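Local coordinates for protein tyrosinase (Burkholderia thailandensis, PDB 5ZRD) that oxidises monophenols to catechols and, as tyrosinases generally do, probably on to quinones, using a pair of copper ions that activates dioxygen, at residues A[49-54]-A[150-155]; A[165-170]-A[470-475]; A[177-182]-A[282-287]; A[181-186]-A[299-304]; A[189-194]-A[512-517]. All coordinates share one frame; numbering follows the deposited sequence.

Interaction 1. Residues A[49-54]-A[150-155]; sequences SFFALG and RSFVLP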
# COMPACT_ATOMS: atom_id res chain seq x y z
N SER A 49 10.36 -34.12 -7.15
CA SER A 49 9.71 -34.78 -5.98
C SER A 49 8.20 -34.61 -6.07
O SER A 49 7.70 -33.62 -6.59
CB SER A 49 10.18 -34.19 -4.67
OG SER A 49 9.96 -32.78 -4.62
N PHE A 50 7.47 -35.52 -5.47
CA PHE A 50 6.03 -35.37 -5.45
C PHE A 50 5.63 -34.09 -4.72
O PHE A 50 4.61 -33.50 -5.04
CB PHE A 50 5.36 -36.59 -4.82
CG PHE A 50 3.86 -36.49 -4.89
CD1 PHE A 50 3.22 -36.37 -6.12
CD2 PHE A 50 3.09 -36.52 -3.74
CE1 PHE A 50 1.85 -36.25 -6.19
CE2 PHE A 50 1.71 -36.43 -3.82
CZ PHE A 50 1.09 -36.31 -5.04
N PHE A 51 6.40 -33.65 -3.73
CA PHE A 51 5.98 -32.52 -2.92
C PHE A 51 6.04 -31.22 -3.73
O PHE A 51 5.19 -30.35 -3.61
CB PHE A 51 6.85 -32.37 -1.67
CG PHE A 51 6.51 -31.15 -0.85
CD1 PHE A 51 5.42 -31.16 0.02
CD2 PHE A 51 7.28 -30.01 -0.94
CE1 PHE A 51 5.10 -30.03 0.77
CE2 PHE A 51 6.97 -28.89 -0.18
CZ PHE A 51 5.87 -28.90 0.66
N ALA A 52 7.09 -31.10 -4.52
CA ALA A 52 7.28 -29.95 -5.36
C ALA A 52 6.16 -29.90 -6.42
O ALA A 52 5.56 -28.84 -6.61
CB ALA A 52 8.65 -30.03 -5.99
N LEU A 53 5.94 -31.05 -7.07
CA LEU A 53 4.97 -31.25 -8.17
C LEU A 53 3.56 -30.96 -7.65
O LEU A 53 2.89 -30.14 -8.25
CB LEU A 53 5.04 -32.69 -8.71
CG LEU A 53 6.18 -33.00 -9.68
CD1 LEU A 53 6.32 -34.51 -9.87
CD2 LEU A 53 5.95 -32.33 -11.03
N GLY A 54 3.16 -31.61 -6.56
CA GLY A 54 1.86 -31.35 -5.92
C GLY A 54 1.74 -29.90 -5.52
O GLY A 54 0.67 -29.30 -5.65
N ARG A 150 -2.63 -44.08 -1.76
CA ARG A 150 -3.78 -43.81 -0.90
C ARG A 150 -3.70 -42.42 -0.28
O ARG A 150 -4.73 -41.85 0.03
CB ARG A 150 -3.97 -44.86 0.20
CG ARG A 150 -2.89 -44.95 1.27
CD ARG A 150 -3.53 -45.36 2.61
NE ARG A 150 -4.81 -46.07 2.48
CZ ARG A 150 -5.81 -46.06 3.37
NH1 ARG A 150 -5.83 -45.17 4.34
NH2 ARG A 150 -6.79 -46.96 3.28
N SER A 151 -2.52 -41.85 -0.15
CA SER A 151 -2.38 -40.59 0.55
C SER A 151 -0.92 -40.20 0.51
O SER A 151 -0.05 -40.95 0.02
CB SER A 151 -2.87 -40.68 1.97
OG SER A 151 -2.17 -41.74 2.62
N PHE A 152 -0.63 -39.03 1.03
CA PHE A 152 0.76 -38.58 1.04
C PHE A 152 0.98 -37.76 2.30
O PHE A 152 0.10 -37.03 2.73
CB PHE A 152 1.07 -37.79 -0.23
CG PHE A 152 2.38 -37.05 -0.27
CD1 PHE A 152 3.58 -37.74 -0.40
CD2 PHE A 152 2.41 -35.67 -0.27
CE1 PHE A 152 4.78 -37.07 -0.49
CE2 PHE A 152 3.61 -34.99 -0.38
CZ PHE A 152 4.79 -35.69 -0.48
N VAL A 153 2.12 -38.01 2.90
CA VAL A 153 2.55 -37.40 4.14
C VAL A 153 3.49 -36.28 3.73
O VAL A 153 4.42 -36.49 2.96
CB VAL A 153 3.26 -38.44 5.05
CG1 VAL A 153 3.72 -37.84 6.37
CG2 VAL A 153 2.41 -39.68 5.32
N LEU A 154 3.28 -35.10 4.25
CA LEU A 154 4.07 -33.97 3.86
C LEU A 154 5.47 -34.08 4.49
O LEU A 154 5.56 -34.29 5.68
CB LEU A 154 3.34 -32.71 4.32
CG LEU A 154 2.01 -32.41 3.63
CD1 LEU A 154 1.37 -31.16 4.20
CD2 LEU A 154 2.21 -32.26 2.13
N PRO A 155 6.55 -33.95 3.69
CA PRO A 155 7.93 -33.99 4.25
C PRO A 155 8.35 -32.72 5.01
O PRO A 155 9.23 -32.78 5.86
CB PRO A 155 8.83 -34.15 3.01
CG PRO A 155 8.04 -33.46 1.92
CD PRO A 155 6.62 -33.88 2.22
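The edge of the Phe50 ring points at the face of Phe152, a T-shaped aromatic pair with centroids 4.7 Å apart and planes at 86°. Phe50 CD2 is the atom over the ring centre, 3.6 Å from Phe152 CG, so slightly positive ring hydrogens meet the electron-rich pi face. With CG anti to its backbone N (chi1 -176°), Phe50 leaves the helix toward the loop.

The remaining contacts are apolar. Phe51 CB touches the rim of the Phe152 ring at CZ (4.1 Å), and its own ring reaches the end of the 150-155 segment: Leu154 CD2 lies at the ring edge, 3.9 Å from Phe51 CE1, while Pro155 CD comes obliquely to 3.7 Å from Phe51 CD1. A rigid proline suits this partly exposed margin, since it packs a compact apolar ring there.

The start of the helix is capped by a side chain: Ser49, at the N-cap, receives a weak bond at OG from Ala52 N.

The buried pair joins the start of helix 50-57, which supplies the copper ligand His57, to the loop between strands 143-146 and 165-167. Trp36 of helix 27-41 adds a second edge-to-face partner to Phe50, and Leu101 of helix 90-108 also packs on it.

Interaction 2. Residues A[165-170]-A[470-475]; sequences DGNIYE and WNVVQC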
# COMPACT_ATOMS: atom_id res chain seq x y z
N ASP A 165 1.63 -15.76 13.37
CA ASP A 165 0.45 -15.99 12.56
C ASP A 165 0.28 -17.44 12.17
O ASP A 165 1.24 -18.11 11.86
CB ASP A 165 0.52 -15.12 11.31
CG ASP A 165 -0.82 -15.07 10.53
OD1 ASP A 165 -1.85 -14.68 11.10
OD2 ASP A 165 -0.83 -15.42 9.35
N GLY A 166 -0.97 -17.93 12.22
CA GLY A 166 -1.36 -19.24 11.65
C GLY A 166 -2.59 -19.10 10.77
O GLY A 166 -3.45 -18.26 11.07
N ASN A 167 -2.74 -19.85 9.67
CA ASN A 167 -4.00 -19.69 8.93
C ASN A 167 -4.38 -21.02 8.27
O ASN A 167 -3.62 -22.00 8.33
CB ASN A 167 -3.86 -18.53 7.94
CG ASN A 167 -2.83 -18.88 6.90
OD1 ASN A 167 -2.87 -19.99 6.42
ND2 ASN A 167 -1.88 -18.01 6.64
N ILE A 168 -5.54 -21.04 7.60
CA ILE A 168 -6.13 -22.30 7.19
C ILE A 168 -5.42 -22.81 5.93
O ILE A 168 -5.59 -23.99 5.55
CB ILE A 168 -7.66 -22.22 7.01
CG1 ILE A 168 -8.09 -21.17 5.98
CG2 ILE A 168 -8.37 -22.00 8.35
CD1 ILE A 168 -9.55 -21.17 5.71
N TYR A 169 -4.57 -21.97 5.32
CA TYR A 169 -3.68 -22.50 4.29
C TYR A 169 -2.69 -23.50 4.88
O TYR A 169 -2.22 -24.37 4.16
CB TYR A 169 -2.85 -21.41 3.61
CG TYR A 169 -3.61 -20.33 2.91
CD1 TYR A 169 -4.92 -20.51 2.50
CD2 TYR A 169 -3.00 -19.12 2.62
CE1 TYR A 169 -5.62 -19.50 1.85
CE2 TYR A 169 -3.68 -18.10 1.97
CZ TYR A 169 -5.00 -18.30 1.57
OH TYR A 169 -5.71 -17.31 0.96
N GLU A 170 -2.35 -23.36 6.17
CA GLU A 170 -1.12 -23.97 6.73
C GLU A 170 -1.41 -25.38 7.20
O GLU A 170 -2.52 -25.66 7.71
CB GLU A 170 -0.56 -23.10 7.85
CG GLU A 170 -0.12 -21.74 7.34
CD GLU A 170 0.69 -20.94 8.32
OE1 GLU A 170 1.62 -20.24 7.90
OE2 GLU A 170 0.36 -21.03 9.50
N TRP A 470 -9.92 -22.28 -0.31
CA TRP A 470 -9.97 -21.62 0.98
C TRP A 470 -9.37 -20.22 0.82
O TRP A 470 -8.40 -20.10 0.10
CB TRP A 470 -9.18 -22.41 2.02
CG TRP A 470 -9.68 -23.80 2.21
CD1 TRP A 470 -9.03 -24.96 1.90
CD2 TRP A 470 -10.96 -24.18 2.75
NE1 TRP A 470 -9.81 -26.03 2.23
CE2 TRP A 470 -10.99 -25.59 2.76
CE3 TRP A 470 -12.05 -23.47 3.26
CZ2 TRP A 470 -12.09 -26.31 3.24
CZ3 TRP A 470 -13.12 -24.17 3.76
CH2 TRP A 470 -13.13 -25.57 3.76
N ASN A 471 -9.89 -19.24 1.55
CA ASN A 471 -9.38 -17.86 1.54
C ASN A 471 -9.00 -17.36 2.93
O ASN A 471 -9.77 -17.50 3.89
CB ASN A 471 -10.43 -16.85 1.08
CG ASN A 471 -10.42 -16.67 -0.41
OD1 ASN A 471 -11.42 -16.97 -1.06
ND2 ASN A 471 -9.31 -16.19 -0.94
N VAL A 472 -7.86 -16.69 2.97
CA VAL A 472 -7.42 -15.90 4.12
C VAL A 472 -7.41 -14.43 3.69
O VAL A 472 -6.65 -14.06 2.82
CB VAL A 472 -6.01 -16.30 4.57
CG1 VAL A 472 -5.52 -15.43 5.72
CG2 VAL A 472 -5.92 -17.77 4.90
N VAL A 473 -8.23 -13.62 4.32
CA VAL A 473 -8.44 -12.26 3.86
C VAL A 473 -8.19 -11.26 5.01
O VAL A 473 -8.60 -11.51 6.16
CB VAL A 473 -9.85 -12.09 3.28
CG1 VAL A 473 -10.94 -12.51 4.26
CG2 VAL A 473 -10.08 -10.67 2.79
N GLN A 474 -7.58 -10.13 4.65
CA GLN A 474 -7.11 -9.13 5.62
C GLN A 474 -8.21 -8.13 6.04
O GLN A 474 -7.95 -7.39 6.97
CB GLN A 474 -5.91 -8.36 5.09
CG GLN A 474 -4.60 -9.12 5.18
CD GLN A 474 -3.42 -8.27 4.78
OE1 GLN A 474 -3.45 -7.03 4.85
NE2 GLN A 474 -2.35 -8.93 4.35
N CYS A 475 -9.38 -8.06 5.41
CA CYS A 475 -10.46 -7.15 5.90
C CYS A 475 -11.72 -7.98 6.19
O CYS A 475 -12.03 -8.90 5.44
CB CYS A 475 -10.71 -5.98 4.94
SG CYS A 475 -10.68 -6.32 3.15
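Val472 presses its CG2 methyl onto the face of the Tyr169 ring, 3.5 Å from the ring centroid and only 12° off the normal, a well-centred CH-pi contact. The same tyrosine also uses its far end: Val472 N donates to Tyr169 OH over 3.0 Å with an N-H...O angle of 160°. Ring face and hydroxyl thus hold one residue by methyl and amide together, a double role that suits tyrosine, which offers both a flat apolar face and a polar end. At the ring edge, Tyr169 CE1 lies 3.3 Å from Trp470 O.

Beside this tight core, Asn167 CB packs on Val472 CG2 at 3.8 Å, and Ile168 CD1 reaches Trp470 CB at 3.9 Å. Ile168 gets there because CG1 stands between the backbone N and carbonyl carbon (chi1 59°), with CD1 extended beyond it. The type I turn from Asn167 to Glu170 places these three neighbours on the same partner; a weak bond from Tyr169 N to Asn167 OD1 helps to shape it.

The looser side is toward Asn471, whose side chain starts away from the 165-170 segment and leaves little more than its CA near Tyr169 OH. That hydroxyl has a further hydrogen bond to a glycerol, probably from the crystallisation liquor.

Strand 165-167 pairs antiparallel with a strand of the second subunit, so the sheet runs on across the interface, while the loop after strand 456-466 brings in Trp470 and Val472; Phe61 meets Tyr169 edge-to-face.

Interaction 3. Residues A[177-182]-A[282-287]; sequences TVRYPL and LAVGGF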
# COMPACT_ATOMS: atom_id res chain seq x y z
N THR A 177 -2.71 -36.62 3.72
CA THR A 177 -3.83 -36.13 2.95
C THR A 177 -5.01 -37.01 3.31
O THR A 177 -4.78 -38.20 3.62
CB THR A 177 -3.55 -36.12 1.45
OG1 THR A 177 -3.19 -37.42 1.01
CG2 THR A 177 -2.43 -35.17 1.07
N VAL A 178 -6.22 -36.42 3.28
CA VAL A 178 -7.43 -37.19 3.50
C VAL A 178 -8.47 -36.91 2.42
O VAL A 178 -8.52 -35.87 1.84
CB VAL A 178 -8.04 -36.89 4.89
CG1 VAL A 178 -7.04 -37.22 5.97
CG2 VAL A 178 -8.55 -35.46 5.03
N ARG A 179 -9.34 -37.90 2.26
CA ARG A 179 -10.47 -37.92 1.39
C ARG A 179 -11.73 -38.04 2.25
O ARG A 179 -11.65 -38.33 3.45
CB ARG A 179 -10.36 -39.12 0.45
CG ARG A 179 -9.21 -39.02 -0.54
CD ARG A 179 -8.83 -40.37 -1.12
NE ARG A 179 -7.60 -40.27 -1.93
CZ ARG A 179 -6.93 -41.31 -2.34
NH1 ARG A 179 -7.48 -42.51 -2.22
NH2 ARG A 179 -5.71 -41.18 -2.86
N TYR A 180 -12.86 -37.74 1.64
CA TYR A 180 -14.15 -38.04 2.22
C TYR A 180 -14.07 -39.44 2.84
O TYR A 180 -13.57 -40.32 2.19
CB TYR A 180 -15.19 -37.97 1.11
CG TYR A 180 -16.60 -38.35 1.46
CD1 TYR A 180 -17.02 -39.67 1.40
CD2 TYR A 180 -17.54 -37.38 1.77
CE1 TYR A 180 -18.33 -40.03 1.71
CE2 TYR A 180 -18.85 -37.72 2.08
CZ TYR A 180 -19.25 -39.05 2.03
OH TYR A 180 -20.55 -39.37 2.25
N PRO A 181 -14.57 -39.62 4.06
CA PRO A 181 -15.46 -38.65 4.76
C PRO A 181 -14.71 -37.84 5.82
O PRO A 181 -15.34 -37.27 6.71
CB PRO A 181 -16.48 -39.55 5.46
CG PRO A 181 -15.59 -40.69 5.91
CD PRO A 181 -14.61 -40.91 4.77
N LEU A 182 -13.40 -37.78 5.71
CA LEU A 182 -12.54 -37.09 6.71
C LEU A 182 -12.26 -35.62 6.34
O LEU A 182 -12.39 -35.19 5.17
CB LEU A 182 -11.21 -37.85 6.84
CG LEU A 182 -11.31 -39.29 7.32
CD1 LEU A 182 -9.91 -39.86 7.62
CD2 LEU A 182 -12.16 -39.36 8.57
N LEU A 282 -15.24 -32.66 -5.71
CA LEU A 282 -16.05 -32.45 -4.54
C LEU A 282 -16.46 -33.79 -3.91
O LEU A 282 -16.54 -33.92 -2.71
CB LEU A 282 -17.28 -31.60 -4.88
CG LEU A 282 -17.02 -30.19 -5.39
CD1 LEU A 282 -18.21 -29.28 -5.13
CD2 LEU A 282 -15.76 -29.56 -4.79
N ALA A 283 -16.77 -34.79 -4.72
CA ALA A 283 -17.18 -36.09 -4.20
C ALA A 283 -16.03 -36.72 -3.39
O ALA A 283 -16.18 -37.09 -2.21
CB ALA A 283 -17.59 -36.98 -5.34
N VAL A 284 -14.87 -36.82 -4.03
CA VAL A 284 -13.69 -37.37 -3.39
C VAL A 284 -13.23 -36.48 -2.23
O VAL A 284 -12.68 -36.98 -1.25
CB VAL A 284 -12.58 -37.55 -4.43
CG1 VAL A 284 -11.26 -37.84 -3.75
CG2 VAL A 284 -12.93 -38.64 -5.43
N GLY A 285 -13.42 -35.17 -2.34
CA GLY A 285 -12.83 -34.20 -1.37
C GLY A 285 -13.79 -33.69 -0.29
O GLY A 285 -13.43 -32.73 0.43
N GLY A 286 -15.00 -34.25 -0.17
CA GLY A 286 -15.78 -34.14 1.08
C GLY A 286 -17.27 -33.82 0.95
O GLY A 286 -17.94 -33.68 2.01
N PHE A 287 -17.82 -33.68 -0.25
CA PHE A 287 -19.26 -33.40 -0.41
C PHE A 287 -20.06 -34.69 -0.70
O PHE A 287 -19.82 -35.41 -1.71
CB PHE A 287 -19.47 -32.40 -1.54
CG PHE A 287 -18.92 -31.03 -1.25
CD1 PHE A 287 -17.56 -30.80 -1.31
CD2 PHE A 287 -19.76 -29.99 -0.90
CE1 PHE A 287 -17.04 -29.56 -1.01
CE2 PHE A 287 -19.24 -28.73 -0.65
CZ PHE A 287 -17.88 -28.52 -0.69
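Tyr180 lays the edge of its ring along the backbone that leaves the helix, CD2 coming 3.7 Å from Gly286 C, while its CB sits 3.6 Å from Ala283 O. Its CG is anti to the backbone N (chi1 175°), which carries the ring along the helix end. The Pro181 ring, behind a cis peptide bond, contributes CB over one face of the tyrosine, so the neighbouring residue helps to fix the ring's tilt.

A single hydrogen bond joins the two backbones: Tyr180 N donates to Val284 O over 3.0 Å, at an N-H...O angle of 162° and with the donor tilted from the carbonyl plane. It satisfies a carbonyl in the last helical turn, where regular helix bonding runs out.

Arg179 and Val284 lie side by side, pointing the same way, with Arg179 CG 4.0 Å from Val284 CG1. Here the arginine offers only its aliphatic stem; its extended chain takes the guanidinium on to a salt bridge with Asp313 and to the carbonyls of Leu133 and Leu149.

Gly286, with a phi of 136° that suits a residue lacking a side chain, leaves helical geometry in a Schellman motif after the last turn: Phe287 N bonds back to Leu282 O and Gly286 N does so weakly. This helix carries the copper ligands His277 and His281, part of the di-copper site of tyrosinases.

Interaction 4. Residues A[181-186]-A[299-304]; sequences PLSGLV and GANGDM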
# COMPACT_ATOMS: atom_id res chain seq x y z
N PRO A 181 -14.57 -39.62 4.06
CA PRO A 181 -15.46 -38.65 4.76
C PRO A 181 -14.71 -37.84 5.82
O PRO A 181 -15.34 -37.27 6.71
CB PRO A 181 -16.48 -39.55 5.46
CG PRO A 181 -15.59 -40.69 5.91
CD PRO A 181 -14.61 -40.91 4.77
N LEU A 182 -13.40 -37.78 5.71
CA LEU A 182 -12.54 -37.09 6.71
C LEU A 182 -12.26 -35.62 6.34
O LEU A 182 -12.39 -35.19 5.17
CB LEU A 182 -11.21 -37.85 6.84
CG LEU A 182 -11.31 -39.29 7.32
CD1 LEU A 182 -9.91 -39.86 7.62
CD2 LEU A 182 -12.16 -39.36 8.57
N SER A 183 -11.85 -34.88 7.37
CA SER A 183 -11.44 -33.51 7.28
C SER A 183 -9.93 -33.37 7.54
O SER A 183 -9.35 -34.03 8.45
CB SER A 183 -12.22 -32.68 8.24
OG SER A 183 -11.94 -31.31 8.06
N GLY A 184 -9.29 -32.49 6.79
CA GLY A 184 -7.89 -32.15 7.10
C GLY A 184 -7.60 -30.66 7.08
O GLY A 184 -6.50 -30.28 6.76
N LEU A 185 -8.52 -29.82 7.50
CA LEU A 185 -8.23 -28.39 7.60
C LEU A 185 -7.79 -28.11 9.05
O LEU A 185 -8.56 -28.35 9.96
CB LEU A 185 -9.49 -27.61 7.20
CG LEU A 185 -9.29 -26.14 6.86
CD1 LEU A 185 -8.62 -25.95 5.48
CD2 LEU A 185 -10.63 -25.41 6.90
N VAL A 186 -6.56 -27.66 9.27
CA VAL A 186 -5.92 -27.76 10.60
C VAL A 186 -5.10 -26.50 10.97
O VAL A 186 -4.42 -26.49 12.01
CB VAL A 186 -5.05 -29.02 10.68
CG1 VAL A 186 -5.89 -30.27 10.62
CG2 VAL A 186 -3.97 -29.10 9.61
N GLY A 299 -18.72 -30.81 6.20
CA GLY A 299 -17.63 -30.71 7.19
C GLY A 299 -16.44 -31.59 6.87
O GLY A 299 -15.40 -31.47 7.55
N ALA A 300 -16.53 -32.47 5.85
CA ALA A 300 -15.36 -33.25 5.41
C ALA A 300 -14.43 -32.41 4.51
O ALA A 300 -14.57 -32.35 3.30
CB ALA A 300 -15.79 -34.53 4.74
N ASN A 301 -13.48 -31.74 5.12
CA ASN A 301 -12.64 -30.78 4.40
C ASN A 301 -11.39 -31.51 3.85
O ASN A 301 -10.24 -31.23 4.25
CB ASN A 301 -12.25 -29.61 5.28
CG ASN A 301 -13.39 -28.66 5.58
OD1 ASN A 301 -14.28 -28.42 4.75
ND2 ASN A 301 -13.30 -28.00 6.73
N GLY A 302 -11.64 -32.41 2.93
CA GLY A 302 -10.58 -33.21 2.33
C GLY A 302 -9.74 -32.42 1.35
O GLY A 302 -10.15 -31.39 0.84
N ASP A 303 -8.53 -32.89 1.09
CA ASP A 303 -7.63 -32.08 0.31
C ASP A 303 -8.14 -31.83 -1.11
O ASP A 303 -8.04 -30.72 -1.60
CB ASP A 303 -6.22 -32.67 0.34
CG ASP A 303 -5.58 -32.57 1.70
OD1 ASP A 303 -5.83 -33.50 2.50
OD2 ASP A 303 -4.87 -31.56 1.99
N MET A 304 -8.75 -32.84 -1.72
CA MET A 304 -9.26 -32.78 -3.10
C MET A 304 -10.43 -31.78 -3.25
O MET A 304 -10.77 -31.43 -4.36
CB MET A 304 -9.73 -34.17 -3.56
CG MET A 304 -8.62 -35.05 -4.11
SD MET A 304 -7.98 -34.50 -5.71
CE MET A 304 -9.37 -34.84 -6.77
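Ser183 and Asn301 meet where the two segments come nearest, their CA atoms 4.1 Å apart and the segments running almost perpendicular, at 84°. Ser183 OG is anti to its backbone N and lies against the stem of the asparagine, 3.3 Å from Asn301 CB. From there it accepts a weak bond from Asn301 N; its stronger polar partner is Thr195 OG1 on helix 189-200. A small hydroxyl suits this close crossing, being able to serve both neighbours.

Leu185 crosses the asparagine obliquely from farther along the chain. Its CD2 comes 3.7 Å from Asn301 ND2, and its CB packs near Asn301 CB, so the amide is flanked by an apolar branch. The Ala300 methyl lies close to two carbonyl oxygens, 3.4 Å from Pro181 O and 3.5 Å from Leu182 O, a place where a compact residue fits.

Between these side chains the backbones are joined by Gly184 N donating to Asn301 O at 3.0 Å. The bond is straight at hydrogen (166°), but the donor stands above the carbonyl plane, 61° out of it. Asn301 is the centre of an inverse gamma turn, consistent with its carbonyl being turned to the 181-186 segment.

Helix 189-200 lines one flank, His198 touching both Ser183 and Ala300. Trp470 packs on Leu185 and Asn301, and Asp303 pairs with Lys171. The 299-304 loop leads from strand 295-297 toward helix 315-334, and Met304 O is hydrogen-bonded to ND1 of the copper ligand His281.

Interaction 5. Residues A[189-194]-A[512-517]; sequences PEALEQ and GGVPSA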
# COMPACT_ATOMS: atom_id res chain seq x y z
N PRO A 189 -6.74 -22.89 15.31
CA PRO A 189 -7.20 -23.73 16.45
C PRO A 189 -8.63 -24.23 16.21
O PRO A 189 -8.89 -25.38 16.42
CB PRO A 189 -7.11 -22.81 17.67
CG PRO A 189 -5.96 -21.87 17.29
CD PRO A 189 -6.13 -21.64 15.80
N GLU A 190 -9.51 -23.38 15.72
CA GLU A 190 -10.90 -23.76 15.51
C GLU A 190 -10.97 -24.77 14.35
O GLU A 190 -11.64 -25.80 14.49
CB GLU A 190 -11.79 -22.53 15.34
CG GLU A 190 -11.55 -21.76 14.05
CD GLU A 190 -11.87 -20.27 14.05
OE1 GLU A 190 -13.08 -19.92 14.22
OE2 GLU A 190 -10.91 -19.44 13.83
N ALA A 191 -10.24 -24.56 13.26
CA ALA A 191 -10.33 -25.52 12.15
C ALA A 191 -9.89 -26.90 12.65
O ALA A 191 -10.53 -27.92 12.36
CB ALA A 191 -9.52 -25.06 10.97
N LEU A 192 -8.81 -26.91 13.41
CA LEU A 192 -8.23 -28.14 13.93
C LEU A 192 -9.22 -28.82 14.89
O LEU A 192 -9.47 -30.03 14.79
CB LEU A 192 -6.92 -27.82 14.64
CG LEU A 192 -6.21 -29.01 15.29
CD1 LEU A 192 -5.98 -30.12 14.30
CD2 LEU A 192 -4.89 -28.54 15.88
N GLU A 193 -9.77 -28.02 15.78
CA GLU A 193 -10.78 -28.49 16.70
C GLU A 193 -11.92 -29.15 15.91
O GLU A 193 -12.24 -30.31 16.19
CB GLU A 193 -11.28 -27.35 17.60
CG GLU A 193 -12.32 -27.81 18.62
CD GLU A 193 -11.80 -28.69 19.76
OE1 GLU A 193 -11.77 -28.20 20.91
OE2 GLU A 193 -11.41 -29.85 19.49
N GLN A 194 -12.49 -28.45 14.91
CA GLN A 194 -13.66 -28.98 14.12
C GLN A 194 -13.26 -30.25 13.37
O GLN A 194 -14.01 -31.21 13.28
CB GLN A 194 -14.23 -27.94 13.14
CG GLN A 194 -14.87 -26.71 13.79
CD GLN A 194 -15.38 -26.90 15.21
OE1 GLN A 194 -14.77 -26.42 16.18
NE2 GLN A 194 -16.49 -27.60 15.36
N GLY A 512 -17.57 -21.96 6.24
CA GLY A 512 -16.34 -21.53 6.93
C GLY A 512 -15.41 -22.68 7.31
O GLY A 512 -14.20 -22.47 7.48
N GLY A 513 -15.96 -23.89 7.49
CA GLY A 513 -15.19 -25.04 7.99
C GLY A 513 -14.82 -24.88 9.46
O GLY A 513 -13.87 -25.52 9.94
N VAL A 514 -15.60 -24.05 10.17
CA VAL A 514 -15.24 -23.53 11.51
C VAL A 514 -16.54 -23.25 12.30
O VAL A 514 -17.63 -23.30 11.71
CB VAL A 514 -14.35 -22.27 11.36
CG1 VAL A 514 -13.00 -22.57 10.72
CG2 VAL A 514 -15.04 -21.15 10.59
N PRO A 515 -16.45 -23.00 13.64
CA PRO A 515 -17.60 -22.57 14.46
C PRO A 515 -17.72 -21.05 14.70
O PRO A 515 -18.68 -20.61 15.33
CB PRO A 515 -17.36 -23.28 15.80
CG PRO A 515 -15.87 -23.19 15.97
CD PRO A 515 -15.31 -23.18 14.56
N SER A 516 -16.75 -20.28 14.20
CA SER A 516 -16.79 -18.80 14.26
C SER A 516 -17.33 -18.23 12.93
O SER A 516 -17.49 -17.01 12.80
CB SER A 516 -15.42 -18.26 14.57
OG SER A 516 -15.45 -16.85 14.74
N ALA A 517 -17.60 -19.11 11.96
CA ALA A 517 -18.11 -18.73 10.64
C ALA A 517 -19.28 -19.65 10.23
O ALA A 517 -19.51 -19.88 9.04
CB ALA A 517 -16.99 -18.78 9.62
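Helix 189-194, the first turns of helix 189-200 in the tyrosinase central domain, is met by the irregular 512-517 loop that follows strand 502-509; the CA atoms of Ala191 and Val514 come within 5.3 Å. Gly512 and Gly513 both have positive phi, which glycine adopts readily, and their turn is consistent with bringing Val514 and Pro515 beside the helix. The small Ala191 permits the close approach, its CB lying 4.3 Å from Val514 CG1.

Glu190 and Gln194, one turn apart, both reach the proline and valine. Glu190 contributes its aliphatic part: CG touches Val514 CG1 at 3.7 Å, and CB meets Pro515 CD at 3.7 Å. Its CG stands between the backbone N and carbonyl carbon (chi1 68°), and the chain then runs out extended along the loop. Gln194 instead bends at chi2 (-24°), which folds its amide back across the proline ring obliquely. Long, flexible chains suit this surface contact, since their methylenes can pack against the loop.

The loop residues from Val514 onward are poorly ordered, so the details are less certain there. Ser516 packs on Arg161 of the second subunit. On the helix side, Gln194 OE1 ends 3.4 Å from Pro515 CG.

In the fold
Interactions 3 and 4 form the centre of the set: they share Pro181 and Leu182, their centres are 6 Å apart, and Val178 N probably bonds to Asp303 OD1 over 3.1 Å. Interaction 1 joins this group through the backbone, with Phe152 O 3.0 Å from Thr177 N. Interaction 4 also touches interaction 2, Trp470 NE1 lying 3.5 Å from Leu185 CD1, and interaction 5, where Leu185 O is 3.6 Å from Ala191 CB. Interactions 2 and 5 both reach the second subunit. The copper centre is closest to interaction 3, about 10 Å from the Val284 side chain to a copper ion, against about 13 Å from Phe50 in interaction 1.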